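Local coordinates for protein alternansucrase (Leuconostoc mesenteroides, PDB 6HVG) that belongs to glycoside hydrolase family 70, combining a TIM-barrel core and a bound calcium ion with repeats related to choline-binding and cell-wall-binding modules, at residues Val1201-Gln1204 with Ala1205-Gly1208; Leu594-Leu597 with His598-Met601; Gln1242-Ala1245 with Lys1246-Asn1249; Leu1212-Leu1215 with Arg1216-Pro1220; Phe1120-Ala1123 with Asp1124-Asn1128. All blocks are in the same frame, centred on the assembly; numbering follows the deposited sequence.

Contact 1 of 5, residues Val1201-Gln1204 with Ala1205-Gly1208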
# COMPACT_ATOMS: atom_id res chain seq x y z
N VAL A 1201 -22.21 20.80 -12.30
CA VAL A 1201 -22.16 22.24 -12.52
C VAL A 1201 -20.69 22.72 -12.42
O VAL A 1201 -20.40 23.87 -12.12
CB VAL A 1201 -23.14 22.96 -11.55
CG1 VAL A 1201 -22.63 22.92 -10.11
CG2 VAL A 1201 -23.43 24.39 -11.99
N ASP A 1202 -19.78 21.80 -12.74
CA ASP A 1202 -18.32 22.01 -12.66
C ASP A 1202 -17.77 22.11 -14.09
O ASP A 1202 -18.56 22.20 -15.03
CB ASP A 1202 -17.67 20.86 -11.86
CG ASP A 1202 -17.86 19.47 -12.51
OD1 ASP A 1202 -18.67 19.30 -13.46
OD2 ASP A 1202 -17.17 18.53 -12.05
N TYR A 1203 -16.45 22.12 -14.26
CA TYR A 1203 -15.86 22.21 -15.61
C TYR A 1203 -15.99 20.90 -16.41
O TYR A 1203 -15.96 20.92 -17.64
CB TYR A 1203 -14.42 22.73 -15.57
CG TYR A 1203 -14.37 24.21 -15.22
CD1 TYR A 1203 -14.22 24.64 -13.90
CD2 TYR A 1203 -14.53 25.17 -16.21
CE1 TYR A 1203 -14.22 25.98 -13.59
CE2 TYR A 1203 -14.54 26.53 -15.90
CZ TYR A 1203 -14.39 26.92 -14.59
OH TYR A 1203 -14.39 28.26 -14.28
N GLN A 1204 -16.19 19.78 -15.73
CA GLN A 1204 -16.57 18.52 -16.40
C GLN A 1204 -17.92 18.64 -17.11
O GLN A 1204 -18.15 17.98 -18.12
CB GLN A 1204 -16.61 17.39 -15.38
CG GLN A 1204 -17.05 16.04 -15.94
CD GLN A 1204 -15.98 15.38 -16.78
OE1 GLN A 1204 -14.87 15.13 -16.30
NE2 GLN A 1204 -16.31 15.07 -18.04
N ALA A 1205 -18.82 19.45 -16.55
CA ALA A 1205 -20.11 19.69 -17.18
C ALA A 1205 -19.99 20.65 -18.35
O ALA A 1205 -20.63 20.46 -19.37
CB ALA A 1205 -21.11 20.21 -16.15
N LYS A 1206 -19.16 21.68 -18.20
CA LYS A 1206 -18.94 22.63 -19.29
C LYS A 1206 -18.31 21.96 -20.50
O LYS A 1206 -18.88 21.97 -21.58
CB LYS A 1206 -18.06 23.79 -18.84
CG LYS A 1206 -18.09 24.95 -19.81
CD LYS A 1206 -17.03 25.98 -19.46
CE LYS A 1206 -17.05 27.15 -20.42
NZ LYS A 1206 -16.32 28.27 -19.79
N TYR A 1207 -17.15 21.33 -20.29
CA TYR A 1207 -16.33 20.81 -21.38
C TYR A 1207 -16.51 19.32 -21.72
O TYR A 1207 -16.00 18.85 -22.73
CB TYR A 1207 -14.84 21.09 -21.09
CG TYR A 1207 -14.43 22.55 -21.15
CD1 TYR A 1207 -14.70 23.33 -22.28
CD2 TYR A 1207 -13.76 23.14 -20.10
CE1 TYR A 1207 -14.33 24.66 -22.33
CE2 TYR A 1207 -13.37 24.47 -20.16
CZ TYR A 1207 -13.66 25.23 -21.27
OH TYR A 1207 -13.26 26.53 -21.32
N GLY A 1208 -17.23 18.56 -20.90
CA GLY A 1208 -17.43 17.13 -21.15
C GLY A 1208 -18.03 16.86 -22.52
O GLY A 1208 -18.99 17.49 -22.89

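Contact 2 of 5, residues Leu594-Leu597 with His598-Met601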
# COMPACT_ATOMS: atom_id res chain seq x y z
N LEU A 594 -10.86 10.55 -24.63
CA LEU A 594 -10.34 11.20 -25.82
C LEU A 594 -10.70 12.68 -25.85
O LEU A 594 -9.90 13.51 -26.28
CB LEU A 594 -10.90 10.52 -27.08
CG LEU A 594 -10.47 11.10 -28.44
CD1 LEU A 594 -8.96 11.00 -28.58
CD2 LEU A 594 -11.21 10.38 -29.55
N ASN A 595 -11.92 13.02 -25.42
CA ASN A 595 -12.35 14.42 -25.31
C ASN A 595 -11.41 15.18 -24.39
O ASN A 595 -10.94 16.26 -24.74
CB ASN A 595 -13.79 14.51 -24.79
CG ASN A 595 -14.45 15.86 -25.09
OD1 ASN A 595 -14.80 16.14 -26.24
ND2 ASN A 595 -14.62 16.69 -24.07
N TRP A 596 -11.12 14.58 -23.23
CA TRP A 596 -10.20 15.16 -22.26
C TRP A 596 -8.82 15.32 -22.85
O TRP A 596 -8.17 16.34 -22.65
CB TRP A 596 -10.14 14.28 -21.03
CG TRP A 596 -9.43 14.87 -19.84
CD1 TRP A 596 -9.39 16.17 -19.47
CD2 TRP A 596 -8.73 14.15 -18.83
NE1 TRP A 596 -8.69 16.31 -18.30
CE2 TRP A 596 -8.27 15.07 -17.90
CE3 TRP A 596 -8.42 12.80 -18.65
CZ2 TRP A 596 -7.53 14.70 -16.78
CZ3 TRP A 596 -7.68 12.43 -17.53
CH2 TRP A 596 -7.26 13.38 -16.61
N LEU A 597 -8.39 14.30 -23.58
CA LEU A 597 -7.08 14.32 -24.24
C LEU A 597 -6.99 15.43 -25.26
O LEU A 597 -5.98 16.10 -25.35
CB LEU A 597 -6.79 13.00 -24.91
CG LEU A 597 -5.49 12.89 -25.69
CD1 LEU A 597 -4.28 13.12 -24.78
CD2 LEU A 597 -5.43 11.53 -26.36
N HIS A 598 -8.04 15.62 -26.04
CA HIS A 598 -8.08 16.71 -27.00
C HIS A 598 -7.99 18.02 -26.25
O HIS A 598 -7.22 18.90 -26.63
CB HIS A 598 -9.36 16.67 -27.80
CG HIS A 598 -9.49 17.77 -28.80
ND1 HIS A 598 -8.99 17.68 -30.08
CD2 HIS A 598 -10.13 18.96 -28.73
CE1 HIS A 598 -9.28 18.78 -30.75
NE2 HIS A 598 -9.98 19.57 -29.95
N TYR A 599 -8.76 18.12 -25.17
CA TYR A 599 -8.81 19.34 -24.36
C TYR A 599 -7.42 19.73 -23.84
O TYR A 599 -7.09 20.92 -23.83
CB TYR A 599 -9.78 19.16 -23.21
CG TYR A 599 -9.80 20.24 -22.16
CD1 TYR A 599 -10.58 21.36 -22.32
CD2 TYR A 599 -9.09 20.11 -20.99
CE1 TYR A 599 -10.65 22.33 -21.33
CE2 TYR A 599 -9.16 21.06 -19.99
CZ TYR A 599 -9.94 22.16 -20.17
OH TYR A 599 -10.01 23.14 -19.19
N LEU A 600 -6.62 18.75 -23.45
CA LEU A 600 -5.27 19.04 -22.95
C LEU A 600 -4.33 19.45 -24.08
O LEU A 600 -3.57 20.40 -23.93
CB LEU A 600 -4.70 17.85 -22.17
CG LEU A 600 -5.46 17.49 -20.89
CD1 LEU A 600 -5.12 16.09 -20.43
CD2 LEU A 600 -5.20 18.49 -19.76
N MET A 601 -4.40 18.75 -25.21
CA MET A 601 -3.52 19.04 -26.35
C MET A 601 -3.93 20.31 -27.09
O MET A 601 -3.17 20.81 -27.90
CB MET A 601 -3.51 17.87 -27.34
CG MET A 601 -2.99 16.55 -26.79
SD MET A 601 -1.28 16.61 -26.24
CE MET A 601 -1.59 16.84 -24.49

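Contact 3 of 5, residues Gln1242-Ala1245 with Lys1246-Asn1249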
# COMPACT_ATOMS: atom_id res chain seq x y z
N GLN A 1242 -21.59 14.61 -16.47
CA GLN A 1242 -21.66 14.30 -15.05
C GLN A 1242 -21.24 12.86 -14.81
O GLN A 1242 -21.80 11.96 -15.41
CB GLN A 1242 -23.08 14.51 -14.55
CG GLN A 1242 -23.26 14.33 -13.04
CD GLN A 1242 -24.72 14.45 -12.64
OE1 GLN A 1242 -25.59 13.81 -13.24
NE2 GLN A 1242 -24.99 15.26 -11.63
N TRP A 1243 -20.26 12.64 -13.95
CA TRP A 1243 -19.91 11.27 -13.56
C TRP A 1243 -20.99 10.69 -12.67
O TRP A 1243 -21.66 11.40 -11.94
CB TRP A 1243 -18.56 11.22 -12.82
CG TRP A 1243 -17.41 11.53 -13.69
CD1 TRP A 1243 -16.68 12.68 -13.72
CD2 TRP A 1243 -16.86 10.68 -14.69
NE1 TRP A 1243 -15.71 12.60 -14.68
CE2 TRP A 1243 -15.80 11.39 -15.30
CE3 TRP A 1243 -17.15 9.40 -15.14
CZ2 TRP A 1243 -15.05 10.84 -16.33
CZ3 TRP A 1243 -16.38 8.85 -16.17
CH2 TRP A 1243 -15.35 9.57 -16.75
N SER A 1244 -21.13 9.37 -12.73
CA SER A 1244 -21.99 8.62 -11.83
C SER A 1244 -21.52 7.17 -11.81
O SER A 1244 -20.66 6.80 -12.58
CB SER A 1244 -23.44 8.74 -12.26
OG SER A 1244 -23.63 8.15 -13.51
N ALA A 1245 -22.08 6.37 -10.91
CA ALA A 1245 -21.58 5.03 -10.62
C ALA A 1245 -21.53 4.14 -11.84
O ALA A 1245 -20.66 3.28 -11.94
CB ALA A 1245 -22.43 4.37 -9.55
N LYS A 1246 -22.45 4.32 -12.78
CA LYS A 1246 -22.49 3.44 -13.95
C LYS A 1246 -21.21 3.50 -14.79
O LYS A 1246 -20.93 2.58 -15.55
CB LYS A 1246 -23.74 3.71 -14.80
CG LYS A 1246 -23.86 5.11 -15.42
CD LYS A 1246 -25.09 5.18 -16.30
CE LYS A 1246 -25.42 6.59 -16.71
NZ LYS A 1246 -26.73 6.64 -17.42
N TYR A 1247 -20.44 4.58 -14.66
CA TYR A 1247 -19.18 4.71 -15.36
C TYR A 1247 -17.97 4.31 -14.51
O TYR A 1247 -16.82 4.48 -14.92
CB TYR A 1247 -19.03 6.15 -15.86
CG TYR A 1247 -20.07 6.56 -16.88
CD1 TYR A 1247 -20.32 5.77 -18.01
CD2 TYR A 1247 -20.79 7.74 -16.74
CE1 TYR A 1247 -21.26 6.14 -18.95
CE2 TYR A 1247 -21.75 8.11 -17.68
CZ TYR A 1247 -21.98 7.30 -18.79
OH TYR A 1247 -22.91 7.64 -19.74
N MET A 1248 -18.22 3.70 -13.36
CA MET A 1248 -17.15 3.35 -12.42
C MET A 1248 -17.06 1.85 -12.21
O MET A 1248 -18.06 1.15 -12.23
CB MET A 1248 -17.41 4.01 -11.05
CG MET A 1248 -17.51 5.53 -11.08
SD MET A 1248 -15.93 6.34 -11.34
CE MET A 1248 -16.48 7.99 -11.70
N ASN A 1249 -15.84 1.36 -11.99
CA ASN A 1249 -15.61 -0.02 -11.60
C ASN A 1249 -15.81 -0.23 -10.12
O ASN A 1249 -16.24 -1.30 -9.69
CB ASN A 1249 -14.20 -0.44 -11.96
CG ASN A 1249 -13.98 -0.56 -13.46
OD1 ASN A 1249 -14.92 -0.81 -14.22
ND2 ASN A 1249 -12.74 -0.36 -13.90
O HOH W 1 -24.79 5.71 -12.10

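Contact 4 of 5, residues Leu1212-Leu1215 with Arg1216-Pro1220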
# COMPACT_ATOMS: atom_id res chain seq x y z
N LEU A 1212 -16.01 16.17 -29.31
CA LEU A 1212 -16.13 14.89 -30.02
C LEU A 1212 -16.81 15.00 -31.37
O LEU A 1212 -16.42 14.32 -32.32
CB LEU A 1212 -16.90 13.89 -29.17
CG LEU A 1212 -16.24 13.44 -27.86
CD1 LEU A 1212 -17.23 12.68 -26.99
CD2 LEU A 1212 -15.01 12.58 -28.11
N ASP A 1213 -17.84 15.82 -31.45
CA ASP A 1213 -18.59 15.95 -32.69
C ASP A 1213 -17.74 16.59 -33.78
O ASP A 1213 -17.74 16.13 -34.92
CB ASP A 1213 -19.89 16.74 -32.46
CG ASP A 1213 -20.88 15.99 -31.57
OD1 ASP A 1213 -20.74 14.76 -31.40
OD2 ASP A 1213 -21.81 16.63 -31.05
N LYS A 1214 -17.02 17.66 -33.45
CA LYS A 1214 -16.05 18.25 -34.39
C LYS A 1214 -15.00 17.23 -34.83
O LYS A 1214 -14.61 17.20 -35.99
CB LYS A 1214 -15.35 19.45 -33.75
CG LYS A 1214 -14.50 20.29 -34.70
CD LYS A 1214 -15.38 21.16 -35.59
CE LYS A 1214 -14.87 21.25 -37.03
NZ LYS A 1214 -15.96 21.55 -38.00
N LEU A 1215 -14.54 16.40 -33.88
CA LEU A 1215 -13.55 15.37 -34.15
C LEU A 1215 -14.08 14.23 -35.02
O LEU A 1215 -13.32 13.69 -35.84
CB LEU A 1215 -12.98 14.80 -32.84
CG LEU A 1215 -11.97 15.66 -32.09
CD1 LEU A 1215 -11.67 15.04 -30.73
CD2 LEU A 1215 -10.66 15.82 -32.84
N ARG A 1216 -15.34 13.84 -34.85
CA ARG A 1216 -15.94 12.75 -35.65
C ARG A 1216 -16.14 13.18 -37.10
O ARG A 1216 -15.87 12.43 -38.03
CB ARG A 1216 -17.28 12.30 -35.06
CG ARG A 1216 -17.76 10.94 -35.58
CD ARG A 1216 -19.27 10.83 -35.70
NE ARG A 1216 -19.89 10.33 -34.47
CZ ARG A 1216 -20.48 11.07 -33.53
NH1 ARG A 1216 -20.55 12.40 -33.65
NH2 ARG A 1216 -21.00 10.47 -32.46
N GLU A 1217 -16.60 14.42 -37.27
CA GLU A 1217 -16.71 15.03 -38.59
C GLU A 1217 -15.35 15.06 -39.31
O GLU A 1217 -15.27 14.69 -40.47
CB GLU A 1217 -17.28 16.45 -38.46
CG GLU A 1217 -17.69 17.11 -39.77
CD GLU A 1217 -18.30 18.49 -39.58
OE1 GLU A 1217 -18.54 18.89 -38.43
OE2 GLU A 1217 -18.56 19.17 -40.60
N GLU A 1218 -14.29 15.49 -38.62
CA GLU A 1218 -12.97 15.64 -39.24
C GLU A 1218 -12.17 14.35 -39.40
O GLU A 1218 -11.40 14.23 -40.35
CB GLU A 1218 -12.11 16.63 -38.46
CG GLU A 1218 -12.50 18.08 -38.65
CD GLU A 1218 -11.59 19.01 -37.87
OE1 GLU A 1218 -10.37 18.76 -37.86
OE2 GLU A 1218 -12.08 19.97 -37.25
N TYR A 1219 -12.30 13.42 -38.46
CA TYR A 1219 -11.49 12.19 -38.49
C TYR A 1219 -12.36 10.97 -38.19
O TYR A 1219 -12.18 10.34 -37.16
CB TYR A 1219 -10.32 12.25 -37.48
CG TYR A 1219 -9.47 13.49 -37.57
CD1 TYR A 1219 -9.73 14.60 -36.78
CD2 TYR A 1219 -8.41 13.56 -38.46
CE1 TYR A 1219 -8.96 15.75 -36.88
CE2 TYR A 1219 -7.62 14.71 -38.56
CZ TYR A 1219 -7.91 15.80 -37.77
OH TYR A 1219 -7.15 16.93 -37.85
N PRO A 1220 -13.28 10.63 -39.10
CA PRO A 1220 -14.28 9.58 -38.83
C PRO A 1220 -13.69 8.27 -38.30
O PRO A 1220 -14.29 7.63 -37.47
CB PRO A 1220 -14.94 9.34 -40.21
CG PRO A 1220 -14.69 10.58 -40.99
CD PRO A 1220 -13.39 11.16 -40.47

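Contact 5 of 5, residues Phe1120-Ala1123 with Asp1124-Asn1128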
# COMPACT_ATOMS: atom_id res chain seq x y z
N PHE A 1120 -8.93 27.66 -12.86
CA PHE A 1120 -9.81 28.77 -13.20
C PHE A 1120 -10.30 29.50 -11.97
O PHE A 1120 -10.31 28.96 -10.87
CB PHE A 1120 -11.01 28.31 -14.01
CG PHE A 1120 -10.66 27.71 -15.34
CD1 PHE A 1120 -10.72 26.35 -15.53
CD2 PHE A 1120 -10.28 28.51 -16.42
CE1 PHE A 1120 -10.42 25.78 -16.75
CE2 PHE A 1120 -9.98 27.95 -17.65
CZ PHE A 1120 -10.04 26.58 -17.81
N ASN A 1121 -10.72 30.75 -12.17
CA ASN A 1121 -11.28 31.55 -11.10
C ASN A 1121 -12.62 30.99 -10.58
O ASN A 1121 -13.35 30.31 -11.31
CB ASN A 1121 -11.50 32.99 -11.59
CG ASN A 1121 -10.20 33.74 -11.87
OD1 ASN A 1121 -9.09 33.26 -11.60
ND2 ASN A 1121 -10.34 34.94 -12.39
N LYS A 1122 -12.92 31.26 -9.32
CA LYS A 1122 -14.24 30.96 -8.79
C LYS A 1122 -15.26 31.70 -9.64
O LYS A 1122 -14.90 32.64 -10.35
CB LYS A 1122 -14.36 31.42 -7.34
CG LYS A 1122 -13.52 30.62 -6.36
CD LYS A 1122 -13.69 31.13 -4.93
CE LYS A 1122 -12.41 31.03 -4.08
NZ LYS A 1122 -12.28 32.26 -3.23
N ALA A 1123 -16.52 31.26 -9.60
CA ALA A 1123 -17.57 31.90 -10.41
C ALA A 1123 -17.86 33.34 -9.97
O ALA A 1123 -18.31 34.16 -10.77
CB ALA A 1123 -18.85 31.07 -10.40
N ASP A 1124 -17.57 33.65 -8.71
CA ASP A 1124 -17.67 35.02 -8.20
C ASP A 1124 -16.57 35.95 -8.73
O ASP A 1124 -16.60 37.15 -8.47
CB ASP A 1124 -17.65 35.03 -6.66
CG ASP A 1124 -16.34 34.47 -6.09
OD1 ASP A 1124 -15.44 34.09 -6.87
OD2 ASP A 1124 -16.21 34.41 -4.84
N GLY A 1125 -15.59 35.41 -9.44
CA GLY A 1125 -14.52 36.21 -10.04
C GLY A 1125 -13.21 36.18 -9.29
O GLY A 1125 -12.19 36.64 -9.80
N ASN A 1126 -13.21 35.63 -8.08
CA ASN A 1126 -12.00 35.53 -7.29
C ASN A 1126 -11.04 34.48 -7.83
O ASN A 1126 -11.47 33.45 -8.36
CB ASN A 1126 -12.33 35.21 -5.83
CG ASN A 1126 -12.55 36.46 -4.99
OD1 ASN A 1126 -12.79 37.54 -5.53
ND2 ASN A 1126 -12.49 36.32 -3.67
N PRO A 1127 -9.72 34.73 -7.71
CA PRO A 1127 -8.72 33.73 -8.07
C PRO A 1127 -8.82 32.44 -7.24
O PRO A 1127 -9.23 32.45 -6.07
CB PRO A 1127 -7.39 34.45 -7.85
CG PRO A 1127 -7.70 35.52 -6.86
CD PRO A 1127 -9.11 35.95 -7.16
N ASN A 1128 -8.48 31.33 -7.89
CA ASN A 1128 -8.55 30.02 -7.26
C ASN A 1128 -7.47 29.15 -7.89
O ASN A 1128 -7.75 28.19 -8.61
CB ASN A 1128 -9.94 29.41 -7.45
CG ASN A 1128 -10.19 28.21 -6.55
OD1 ASN A 1128 -9.84 28.20 -5.37
ND2 ASN A 1128 -10.83 27.21 -7.10

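Contact 1 of 5, residues Val1201-Gln1204 with Ala1205-Gly1208
Tyr1203 and Tyr1207, one helical turn apart, stand side by side and point the same way, with CD2 of Tyr1203 4.2 Å from CE2 of Tyr1207. Each ring leaves its backbone with CG anti to the carbonyl carbon (chi1 -72° for Tyr1203 and -69° for Tyr1207), which keeps the two alongside. Lys1206 runs beside Tyr1203 in the same direction. Its extended chain brings CD within 4.2 Å of Tyr1203 CD2, and the same methylene lies over the rim of one face of the Tyr1207 ring. A lysine suits this place because its aliphatic shaft can cover the aromatic carbons while the residue as a whole stays exposed.

These side chains rise from the short helix 1203-1207, whose N-cap is Asp1202. OD1 of Asp1202 accepts from Ala1205 N at 3.1 Å, the donor coming from above the carboxylate plane. A short acidic side chain fits well here, since it can turn back to an amide of the first turn. Asp1202 O takes Lys1206 N at 3.3 Å, and Tyr1207 N meets Tyr1203 O at 2.9 Å in an almost straight bond (172°). Gln1204 NE2 is bound by Ile1240 O and Glu592 OE2, while Tyr1203 stacks on Phe1120 and Tyr1207 meets the ring of Tyr599. Gly1208, the first residue to leave helical geometry, keeps a weak bond from its N to Gln1204 O at 3.0 Å.

Contact 2 of 5, residues Leu594-Leu597 with His598-Met601
Leu594 O accepts from His598 N at 2.8 Å, and the three following carbonyls repeat the i to i+4 step: Tyr599 N binds Asn595 O at 2.9 Å, Leu600 N binds Trp596 O at 3.0 Å and Met601 N binds Leu597 O at 3.1 Å. The eight residues are thus the last two turns of one continuous alpha helix, 587-601.

Along one side of it, Trp596 and Leu600 make a CH-pi contact. CD1 of Leu600 sits over one face of the indole, 4.2 Å from the centroid of the five-membered ring and only 10° off its normal. The torsions explain the meeting: Trp596 has CG anti to the backbone N (chi1 -169°), which stands the indole out from the helix, while CG of Leu600, beside its own N, carries CD1 back toward the preceding turn and over the ring. A branched leucine offers a methyl for that face, and the flat indole a broad surface to receive it. Tyr599 adds CD2 at 4.2 Å from Trp596 CD1, an oblique approach. On another side Leu597 CD1 touches Met601 CG at 4.2 Å, the flexible methionine bending at chi2 and chi3.

The polar ends are satisfied from outside: Trp596 NE1 gives to Arg1115 O, His598 ND1 pairs with Tyr637 OH, and the Asn595 amide is held by Phe1211 N and Tyr1116 OH. With one flank, Leu597 and Met601, the helix packs on strands 617-620 and 1151-1156 of the parallel barrel, and with the adjoining one, Leu594 and Met601, on helix 629-642, Met601 touching both.

Contact 3 of 5, residues Gln1242-Ala1245 with Lys1246-Asn1249
Trp1243 meets Tyr1247 and Met1248 across a tight 3-10-like turn that leads into strand 1248-1252 of an antiparallel sheet. Two i to i+3 bonds shape the turn: Tyr1247 N gives to Ser1244 O at 3.1 Å, and Met1248 N to Ala1245 O at 2.9 Å. Within the strand, Asn1249 ND2 bonds to OD2 of Asp581, a calcium ligand.

The packed side is apolar. CB of Tyr1247 comes to the edge of the indole, in its plane, 3.8 Å from Trp1243 CZ3. Met1248 crosses the tryptophan at about a right angle, and its CE approaches Trp1243 CE3 obliquely at 3.8 Å; the bend at chi2 (-73°) curls the chain back to the ring. Slim and unbranched, methionine can bring its terminal methyl up to a large aromatic ring. Lys1246 packs too, its CG covering the centre of one face of the Tyr1247 ring, 4.1 Å above the plane.

The looser side is at Ser1244, whose OG stands 3.6 Å from Lys1246 CG. A small hydroxyl is useful there because it can share a solvent molecule with the backbone: one water accepts from Ser1244 OG at 3.0 Å and from Lys1246 N at 2.8 Å.

Contact 4 of 5, residues Leu1212-Leu1215 with Arg1216-Pro1220
Asp1213 and Arg1216 carry the clearest charge pairing of this helix. Their side chains lie alongside and point the same way, and NH1 of Arg1216 gives to OD1 of Asp1213 at 3.3 Å, making a hydrogen-bonded salt bridge. The two planes are 26° apart, but the donor arrives from above the carboxylate plane. Bends at chi2 and chi3 fold the arginine back toward the acid, three residues earlier. Asp1213 OD1 also forms a salt bridge with Lys1239, so one oxygen is shared by two cations, which would probably favour the charged carboxylate.

A second, looser charged group sits one residue further on. Lys1214 NZ has a long salt bridge to Glu1217 OE1 at 3.7 Å, and the carboxylate of Glu1218 adds a nearby opposite charge. Lysine, long and flexible, suits a place between two acids at the exposed surface.

Four backbone bonds of the i to i+4 kind make the helix, beginning with Arg1216 N to Leu1212 O at 2.8 Å. The last, Tyr1219 N to Leu1215 O at 2.8 Å, comes from the residue that leaves helical geometry, so its amide still closes the final turn.

Between the two segments the apolar contact is Leu1215 with Tyr1219, CD2 of Leu1215 lying 4.2 Å from CD1 of Tyr1219. Leu1212 and Leu1215 turn to Phe1223 of helix 1220-1224, and Tyr1219 reaches helix 629-642. With leucines on the inner side and acids and bases on the outer, helix 1212-1218 has the pattern of an amphipathic surface helix.

Contact 5 of 5, residues Phe1120-Ala1123 with Asp1124-Asn1128
Asn1126 O accepts from Lys1122 N at 2.8 Å, the donor lying nearly along the C=O axis (169°). One step inward, Gly1125 N gives to Lys1122 O at 3.0 Å, here from above the carbonyl plane. Lys1122 is therefore held through both its N and its O, and the two halves of the loop double back, running nearly opposite ways.

The second bond closes a type I beta turn from Lys1122 to Gly1125. Together the pair has the hydrogen-bonding pattern of a type I turn followed by a G1 bulge, although neither arm is a regular strand. Gly1125 occupies the position with positive phi (102°), which a residue without a side chain adopts readily. Asp1124 adds an Asx turn: its OD1 takes Asn1126 N at 3.0 Å, met from above the carboxylate plane. Its CG sits between the backbone N and the carbonyl carbon (chi1 62°), and this places the acid close enough to hold an amide two residues on.

Lys1122 runs side by side with Asp1124 and crosses Asn1128 at about a right angle, its CG 3.9 Å from CB of Asn1128. NZ reaches to 3.9 Å from CB of Asn1126; lysine suits an exposed loop because its methylenes can pack as its amine stays at the surface. Beyond the turn, Asn1128 O is bound by Arg1089 NH2, and Phe1120 N by Asp1117 OD1.

How the contacts relate
From the N terminus the order is contact 2, contact 5, contact 1, contact 4 and contact 3. Each joins adjoining segments, so each closes only a local turn; all lie in series, and none nests in or crosses another. Contact 1 is the meeting point: it touches the barrel-side helix of contact 2, the surface turn of contact 5 and, through a weak, probable hydrogen bond from Trp1243 NE1 to Gln1204 OE1, the strand entry of contact 3. Contact 2 also reaches contact 4 through Asn595 and His598, and contact 5 through Tyr599. Contacts 3 and 4 stay apart, their nearest atoms about 10 Å away. Together they link barrel, surface helices and the antiparallel sheet that supplies the calcium ligand Asp581.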